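Lipoprotein (Mycoplasma mycoides subsp. capri, PDB 7ADK) is probably a surface lipoprotein peptidase of the chymotrypsin-like PA clan, belonging to the mycoplasma DUF31 peptidase family. Local coordinates at residues F706-I717 / Y794-L805. Residues are numbered along the deposited sequence; the frame is centred on the assembly and turned at random.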
ATOM      1  N   PHE B 706      29.010 -23.731   2.020  1.00 69.99           N
ATOM      2  CA  PHE B 706      28.943 -25.190   2.036  1.00 69.99           C
ATOM      3  C   PHE B 706      28.180 -25.688   0.814  1.00 69.99           C
ATOM      4  O   PHE B 706      26.963 -25.591   0.714  1.00 69.99           O
ATOM      5  CB  PHE B 706      28.326 -25.661   3.348  1.00 69.99           C
ATOM      6  CG  PHE B 706      29.140 -25.247   4.552  1.00 69.99           C
ATOM      7  CD1 PHE B 706      30.386 -25.846   4.813  1.00 69.99           C
ATOM      8  CD2 PHE B 706      28.685 -24.200   5.371  1.00 69.99           C
ATOM      9  CE1 PHE B 706      31.156 -25.393   5.891  1.00 69.99           C
ATOM     10  CE2 PHE B 706      29.444 -23.773   6.467  1.00 69.99           C
ATOM     11  CZ  PHE B 706      30.686 -24.369   6.725  1.00 69.99           C
ATOM     12  N   ILE B 707      28.916 -26.186  -0.164  1.00 73.91           N
ATOM     13  CA  ILE B 707      28.444 -26.264  -1.543  1.00 73.91           C
ATOM     14  C   ILE B 707      27.278 -27.229  -1.786  1.00 73.91           C
ATOM     15  O   ILE B 707      26.319 -26.874  -2.462  1.00 73.91           O
ATOM     16  CB  ILE B 707      29.680 -26.512  -2.420  1.00 73.91           C
ATOM     17  CG1 ILE B 707      30.554 -25.239  -2.492  1.00 73.91           C
ATOM     18  CG2 ILE B 707      29.329 -27.030  -3.799  1.00 73.91           C
ATOM     19  CD1 ILE B 707      29.866 -23.892  -2.644  1.00 73.91           C
ATOM     20  N   ASP B 708      27.298 -28.408  -1.184  1.00 78.58           N
ATOM     21  CA  ASP B 708      26.192 -29.368  -1.216  1.00 78.58           C
ATOM     22  C   ASP B 708      25.060 -29.044  -0.211  1.00 78.58           C
ATOM     23  O   ASP B 708      24.200 -29.889   0.047  1.00 78.58           O
ATOM     24  CB  ASP B 708      26.737 -30.799  -1.093  1.00 78.58           C
ATOM     25  CG  ASP B 708      27.441 -31.159   0.219  1.00 78.58           C
ATOM     26  OD1 ASP B 708      27.788 -30.279   1.030  1.00 78.58           O
ATOM     27  OD2 ASP B 708      27.674 -32.365   0.435  1.00 78.58           O
ATOM     28  N   LYS B 709      25.040 -27.821   0.345  1.00 68.82           N
ATOM     29  CA  LYS B 709      24.091 -27.330   1.354  1.00 68.82           C
ATOM     30  C   LYS B 709      23.550 -25.952   0.939  1.00 68.82           C
ATOM     31  O   LYS B 709      23.995 -24.935   1.471  1.00 68.82           O
ATOM     32  CB  LYS B 709      24.759 -27.209   2.731  1.00 68.82           C
ATOM     33  CG  LYS B 709      25.573 -28.367   3.279  1.00 68.82           C
ATOM     34  CD  LYS B 709      24.802 -29.488   3.922  1.00 68.82           C
ATOM     35  CE  LYS B 709      25.762 -30.244   4.823  1.00 68.82           C
ATOM     36  NZ  LYS B 709      25.142 -31.311   5.607  1.00 68.82           N
ATOM     37  N   PRO B 710      22.611 -25.861  -0.017  1.00 68.31           N
ATOM     38  CA  PRO B 710      22.100 -24.570  -0.454  1.00 68.31           C
ATOM     39  C   PRO B 710      21.586 -23.728   0.712  1.00 68.31           C
ATOM     40  O   PRO B 710      20.908 -24.227   1.608  1.00 68.31           O
ATOM     41  CB  PRO B 710      21.052 -24.830  -1.531  1.00 68.31           C
ATOM     42  CG  PRO B 710      20.736 -26.309  -1.393  1.00 68.31           C
ATOM     43  CD  PRO B 710      21.996 -26.922  -0.785  1.00 68.31           C
ATOM     44  N   GLY B 711      21.995 -22.469   0.726  1.00 63.43           N
ATOM     45  CA  GLY B 711      21.767 -21.495   1.778  1.00 63.43           C
ATOM     46  C   GLY B 711      22.447 -21.702   3.129  1.00 63.43           C
ATOM     47  O   GLY B 711      22.025 -21.044   4.080  1.00 63.43           O
ATOM     48  N   LEU B 712      23.482 -22.526   3.269  1.00 61.42           N
ATOM     49  CA  LEU B 712      24.368 -22.511   4.441  1.00 61.42           C
ATOM     50  C   LEU B 712      25.669 -21.780   4.114  1.00 61.42           C
ATOM     51  O   LEU B 712      26.291 -21.985   3.062  1.00 61.42           O
ATOM     52  CB  LEU B 712      24.709 -23.910   4.970  1.00 61.42           C
ATOM     53  CG  LEU B 712      23.555 -24.807   5.436  1.00 61.42           C
ATOM     54  CD1 LEU B 712      24.141 -26.007   6.186  1.00 61.42           C
ATOM     55  CD2 LEU B 712      22.583 -24.134   6.392  1.00 61.42           C
ATOM     56  N   THR B 713      26.147 -20.950   5.038  1.00 63.92           N
ATOM     57  CA  THR B 713      27.414 -20.231   4.881  1.00 63.92           C
ATOM     58  C   THR B 713      28.228 -20.111   6.162  1.00 63.92           C
ATOM     59  O   THR B 713      27.716 -20.253   7.263  1.00 63.92           O
ATOM     60  CB  THR B 713      27.222 -18.890   4.158  1.00 63.92           C
ATOM     61  OG1 THR B 713      28.471 -18.467   3.684  1.00 63.92           O
ATOM     62  CG2 THR B 713      26.668 -17.735   4.970  1.00 63.92           C
ATOM     63  N   ASP B 714      29.522 -19.860   6.013  1.00 65.46           N
ATOM     64  CA  ASP B 714      30.399 -19.422   7.098  1.00 65.46           C
ATOM     65  C   ASP B 714      30.764 -17.973   6.779  1.00 65.46           C
ATOM     66  O   ASP B 714      31.332 -17.673   5.727  1.00 65.46           O
ATOM     67  CB  ASP B 714      31.616 -20.361   7.193  1.00 65.46           C
ATOM     68  CG  ASP B 714      32.742 -19.942   8.154  1.00 65.46           C
ATOM     69  OD1 ASP B 714      32.729 -18.823   8.698  1.00 65.46           O
ATOM     70  OD2 ASP B 714      33.693 -20.751   8.330  1.00 65.46           O
ATOM     71  N   ALA B 715      30.348 -17.059   7.653  1.00 68.17           N
ATOM     72  CA  ALA B 715      30.399 -15.639   7.382  1.00 68.17           C
ATOM     73  C   ALA B 715      31.820 -15.119   7.184  1.00 68.17           C
ATOM     74  O   ALA B 715      32.026 -14.315   6.290  1.00 68.17           O
ATOM     75  CB  ALA B 715      29.729 -14.890   8.515  1.00 68.17           C
ATOM     76  N   PHE B 716      32.825 -15.551   7.946  1.00 74.17           N
ATOM     77  CA  PHE B 716      34.142 -14.931   7.813  1.00 74.17           C
ATOM     78  C   PHE B 716      34.823 -15.289   6.490  1.00 74.17           C
ATOM     79  O   PHE B 716      35.365 -14.405   5.828  1.00 74.17           O
ATOM     80  CB  PHE B 716      35.002 -15.191   9.042  1.00 74.17           C
ATOM     81  CG  PHE B 716      36.303 -14.422   9.001  1.00 74.17           C
ATOM     82  CD1 PHE B 716      36.326 -13.067   9.356  1.00 74.17           C
ATOM     83  CD2 PHE B 716      37.466 -15.041   8.523  1.00 74.17           C
ATOM     84  CE1 PHE B 716      37.506 -12.318   9.211  1.00 74.17           C
ATOM     85  CE2 PHE B 716      38.651 -14.289   8.383  1.00 74.17           C
ATOM     86  CZ  PHE B 716      38.665 -12.924   8.708  1.00 74.17           C
ATOM     87  N   ILE B 717      34.702 -16.532   6.023  1.00 70.70           N
ATOM     88  CA  ILE B 717      35.249 -16.960   4.723  1.00 70.70           C
ATOM     89  C   ILE B 717      34.498 -16.352   3.517  1.00 70.70           C
ATOM     90  O   ILE B 717      35.002 -16.439   2.402  1.00 70.70           O
ATOM     91  CB  ILE B 717      35.326 -18.512   4.675  1.00 70.70           C
ATOM     92  CG1 ILE B 717      36.192 -19.083   5.816  1.00 70.70           C
ATOM     93  CG2 ILE B 717      35.820 -19.086   3.338  1.00 70.70           C
ATOM     94  CD1 ILE B 717      37.667 -18.681   5.792  1.00 70.70           C
ATOM     95  N   TYR B 794      32.568 -26.797  12.230  1.00 76.01           N
ATOM     96  CA  TYR B 794      32.879 -27.512  11.005  1.00 76.01           C
ATOM     97  C   TYR B 794      34.392 -27.542  10.842  1.00 76.01           C
ATOM     98  O   TYR B 794      35.063 -26.559  11.182  1.00 76.01           O
ATOM     99  CB  TYR B 794      32.210 -26.853   9.797  1.00 76.01           C
ATOM    100  CG  TYR B 794      32.190 -27.750   8.582  1.00 76.01           C
ATOM    101  CD1 TYR B 794      31.137 -28.659   8.412  1.00 76.01           C
ATOM    102  CD2 TYR B 794      33.223 -27.683   7.623  1.00 76.01           C
ATOM    103  CE1 TYR B 794      31.093 -29.484   7.277  1.00 76.01           C
ATOM    104  CE2 TYR B 794      33.205 -28.536   6.508  1.00 76.01           C
ATOM    105  CZ  TYR B 794      32.134 -29.433   6.327  1.00 76.01           C
ATOM    106  OH  TYR B 794      32.103 -30.276   5.270  1.00 76.01           O
ATOM    107  N   ASP B 795      34.934 -28.639  10.330  1.00 80.65           N
ATOM    108  CA  ASP B 795      36.367 -28.826  10.134  1.00 80.65           C
ATOM    109  C   ASP B 795      36.687 -28.896   8.637  1.00 80.65           C
ATOM    110  O   ASP B 795      36.100 -29.697   7.911  1.00 80.65           O
ATOM    111  CB  ASP B 795      36.799 -30.082  10.900  1.00 80.65           C
ATOM    112  CG  ASP B 795      38.309 -30.321  10.934  1.00 80.65           C
ATOM    113  OD1 ASP B 795      39.049 -29.803  10.074  1.00 80.65           O
ATOM    114  OD2 ASP B 795      38.763 -31.040  11.844  1.00 80.65           O
ATOM    115  N   TYR B 796      37.624 -28.073   8.182  1.00 77.78           N
ATOM    116  CA  TYR B 796      38.053 -27.959   6.791  1.00 77.78           C
ATOM    117  C   TYR B 796      39.294 -28.796   6.422  1.00 77.78           C
ATOM    118  O   TYR B 796      39.858 -28.600   5.348  1.00 77.78           O
ATOM    119  CB  TYR B 796      38.262 -26.479   6.474  1.00 77.78           C
ATOM    120  CG  TYR B 796      37.043 -25.609   6.681  1.00 77.78           C
ATOM    121  CD1 TYR B 796      35.983 -25.673   5.764  1.00 77.78           C
ATOM    122  CD2 TYR B 796      36.988 -24.695   7.750  1.00 77.78           C
ATOM    123  CE1 TYR B 796      34.898 -24.794   5.883  1.00 77.78           C
ATOM    124  CE2 TYR B 796      35.893 -23.825   7.879  1.00 77.78           C
ATOM    125  CZ  TYR B 796      34.863 -23.846   6.921  1.00 77.78           C
ATOM    126  OH  TYR B 796      33.852 -22.943   6.940  1.00 77.78           O
ATOM    127  N   LYS B 797      39.767 -29.701   7.286  1.00 83.35           N
ATOM    128  CA  LYS B 797      40.865 -30.645   6.996  1.00 83.35           C
ATOM    129  C   LYS B 797      42.138 -29.931   6.514  1.00 83.35           C
ATOM    130  O   LYS B 797      42.783 -30.332   5.554  1.00 83.35           O
ATOM    131  CB  LYS B 797      40.382 -31.780   6.069  1.00 83.35           C
ATOM    132  CG  LYS B 797      39.371 -32.742   6.715  1.00 83.35           C
ATOM    133  CD  LYS B 797      37.925 -32.254   6.670  1.00 83.35           C
ATOM    134  CE  LYS B 797      36.973 -33.224   7.374  1.00 83.35           C
ATOM    135  NZ  LYS B 797      35.600 -32.677   7.417  1.00 83.35           N
ATOM    136  N   ASN B 798      42.464 -28.824   7.179  1.00 83.07           N
ATOM    137  CA  ASN B 798      43.563 -27.898   6.887  1.00 83.07           C
ATOM    138  C   ASN B 798      43.510 -27.138   5.539  1.00 83.07           C
ATOM    139  O   ASN B 798      44.493 -26.491   5.173  1.00 83.07           O
ATOM    140  CB  ASN B 798      44.929 -28.544   7.194  1.00 83.07           C
ATOM    141  CG  ASN B 798      45.060 -29.013   8.627  1.00 83.07           C
ATOM    142  OD1 ASN B 798      45.046 -30.191   8.922  1.00 83.07           O
ATOM    143  ND2 ASN B 798      45.166 -28.115   9.567  1.00 83.07           N
ATOM    144  N   LEU B 799      42.396 -27.146   4.804  1.00 80.91           N
ATOM    145  CA  LEU B 799      42.245 -26.403   3.545  1.00 80.91           C
ATOM    146  C   LEU B 799      42.505 -24.896   3.725  1.00 80.91           C
ATOM    147  O   LEU B 799      43.174 -24.254   2.915  1.00 80.91           O
ATOM    148  CB  LEU B 799      40.816 -26.641   3.036  1.00 80.91           C
ATOM    149  CG  LEU B 799      40.495 -26.019   1.672  1.00 80.91           C
ATOM    150  CD1 LEU B 799      41.164 -26.791   0.560  1.00 80.91           C
ATOM    151  CD2 LEU B 799      38.994 -26.063   1.439  1.00 80.91           C
ATOM    152  N   PHE B 800      41.984 -24.370   4.834  1.00 76.69           N
ATOM    153  CA  PHE B 800      42.119 -22.995   5.301  1.00 76.69           C
ATOM    154  C   PHE B 800      43.198 -22.877   6.402  1.00 76.69           C
ATOM    155  O   PHE B 800      43.097 -22.043   7.296  1.00 76.69           O
ATOM    156  CB  PHE B 800      40.727 -22.500   5.737  1.00 76.69           C
ATOM    157  CG  PHE B 800      39.703 -22.325   4.624  1.00 76.69           C
ATOM    158  CD1 PHE B 800      38.594 -23.181   4.534  1.00 76.69           C
ATOM    159  CD2 PHE B 800      39.859 -21.311   3.662  1.00 76.69           C
ATOM    160  CE1 PHE B 800      37.658 -23.046   3.496  1.00 76.69           C
ATOM    161  CE2 PHE B 800      38.929 -21.171   2.619  1.00 76.69           C
ATOM    162  CZ  PHE B 800      37.837 -22.041   2.528  1.00 76.69           C
ATOM    163  N   GLY B 801      44.224 -23.731   6.390  1.00 78.92           N
ATOM    164  CA  GLY B 801      45.320 -23.693   7.354  1.00 78.92           C
ATOM    165  C   GLY B 801      44.892 -24.153   8.739  1.00 78.92           C
ATOM    166  O   GLY B 801      44.398 -25.266   8.898  1.00 78.92           O
ATOM    167  N   ASP B 802      45.079 -23.315   9.757  1.00 79.59           N
ATOM    168  CA  ASP B 802      44.640 -23.588  11.140  1.00 79.59           C
ATOM    169  C   ASP B 802      43.156 -23.208  11.395  1.00 79.59           C
ATOM    170  O   ASP B 802      42.642 -23.372  12.504  1.00 79.59           O
ATOM    171  CB  ASP B 802      45.587 -22.875  12.118  1.00 79.59           C
ATOM    172  CG  ASP B 802      45.463 -23.344  13.574  1.00 79.59           C
ATOM    173  OD1 ASP B 802      45.231 -24.550  13.815  1.00 79.59           O
ATOM    174  OD2 ASP B 802      45.657 -22.518  14.494  1.00 79.59           O
ATOM    175  N   TYR B 803      42.441 -22.697  10.391  1.00 73.73           N
ATOM    176  CA  TYR B 803      41.061 -22.212  10.511  1.00 73.73           C
ATOM    177  C   TYR B 803      39.999 -23.324  10.585  1.00 73.73           C
ATOM    178  O   TYR B 803      40.077 -24.355   9.920  1.00 73.73           O
ATOM    179  CB  TYR B 803      40.748 -21.279   9.351  1.00 73.73           C
ATOM    180  CG  TYR B 803      39.357 -20.685   9.395  1.00 73.73           C
ATOM    181  CD1 TYR B 803      39.068 -19.681  10.330  1.00 73.73           C
ATOM    182  CD2 TYR B 803      38.342 -21.179   8.542  1.00 73.73           C
ATOM    183  CE1 TYR B 803      37.757 -19.197  10.450  1.00 73.73           C
ATOM    184  CE2 TYR B 803      37.039 -20.683   8.656  1.00 73.73           C
ATOM    185  CZ  TYR B 803      36.739 -19.711   9.627  1.00 73.73           C
ATOM    186  OH  TYR B 803      35.471 -19.268   9.783  1.00 73.73           O
ATOM    187  N   LYS B 804      38.931 -23.045  11.339  1.00 73.47           N
ATOM    188  CA  LYS B 804      37.745 -23.875  11.561  1.00 73.47           C
ATOM    189  C   LYS B 804      36.520 -22.980  11.784  1.00 73.47           C
ATOM    190  O   LYS B 804      36.673 -21.859  12.247  1.00 73.47           O
ATOM    191  CB  LYS B 804      38.019 -24.844  12.720  1.00 73.47           C
ATOM    192  CG  LYS B 804      38.559 -24.228  14.028  1.00 73.47           C
ATOM    193  CD  LYS B 804      39.312 -25.271  14.865  1.00 73.47           C
ATOM    194  CE  LYS B 804      40.702 -25.581  14.275  1.00 73.47           C
ATOM    195  NZ  LYS B 804      41.266 -26.856  14.764  1.00 73.47           N
ATOM    196  N   LEU B 805      35.311 -23.460  11.479  1.00 67.51           N
ATOM    197  CA  LEU B 805      34.085 -22.656  11.650  1.00 67.51           C
ATOM    198  C   LEU B 805      33.835 -22.291  13.126  1.00 67.51           C
ATOM    199  O   LEU B 805      33.246 -21.256  13.414  1.00 67.51           O
ATOM    200  CB  LEU B 805      32.880 -23.372  11.005  1.00 67.51           C
ATOM    201  CG  LEU B 805      31.476 -22.854  11.399  1.00 67.51           C
ATOM    202  CD1 LEU B 805      31.213 -21.424  10.957  1.00 67.51           C
ATOM    203  CD2 LEU B 805      30.399 -23.715  10.774  1.00 67.51           C
TER
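Asp714 meets two tyrosine hydroxyls with a single carboxylate oxygen. Tyr803 OH donates to the syn lone pair of Asp714 OD2 at 2.7 Å, while Tyr796 OH donates to the anti lone pair of the same OD2 at 2.6 Å. The carboxylate lies nearly coplanar with the Tyr796 ring, 20° between planes, and OD2 sits at the edge of both phenols. With CG anti to the backbone N (chi1 172°), the acid reaches toward the tyrosines, and its other oxygen, OD1, turns back to the start of helix 715-719, where it accepts a weak bond from Phe716 N. Held on both lone-pair sides of OD2 and by this bond at OD1, the carboxylate has little freedom to rotate. Leu805 slides past it in the opposite direction, CD1 3.5 Å from Asp714 CG.

The acid ends strand 712-714, which pairs antiparallel with strand 737-747, and is the N-cap of the helix that follows. The tyrosines come from the loop linking strands 783-792 and 807-809 of the same mixed sheet, which folds back onto this strand-to-helix junction. Within this loop, the Tyr796 ring lies between Tyr794 CD2 on one face and Phe800 CD1 on the other.

Beside the acid, Phe706 points an edge at the face of Tyr794, an edge-to-face pair with centroids 4.8 Å apart and planes at 57°. Phe706 CE1 stands over the rim of the tyrosine ring, 3.5 Å from Tyr794 CD2, and Phe706 CZ lies 4.1 Å from Leu805 CD2.

On the helix side, Ile717 runs alongside Tyr803. Ile717 CD1 makes CH-pi contacts over a face of each of two rings, 4.0 Å from the Tyr803 centroid and 4.3 Å from the Phe800 centroid, while Ile717 CG2 rests against Phe800 CZ. Phe240 meets the Tyr803 ring as well.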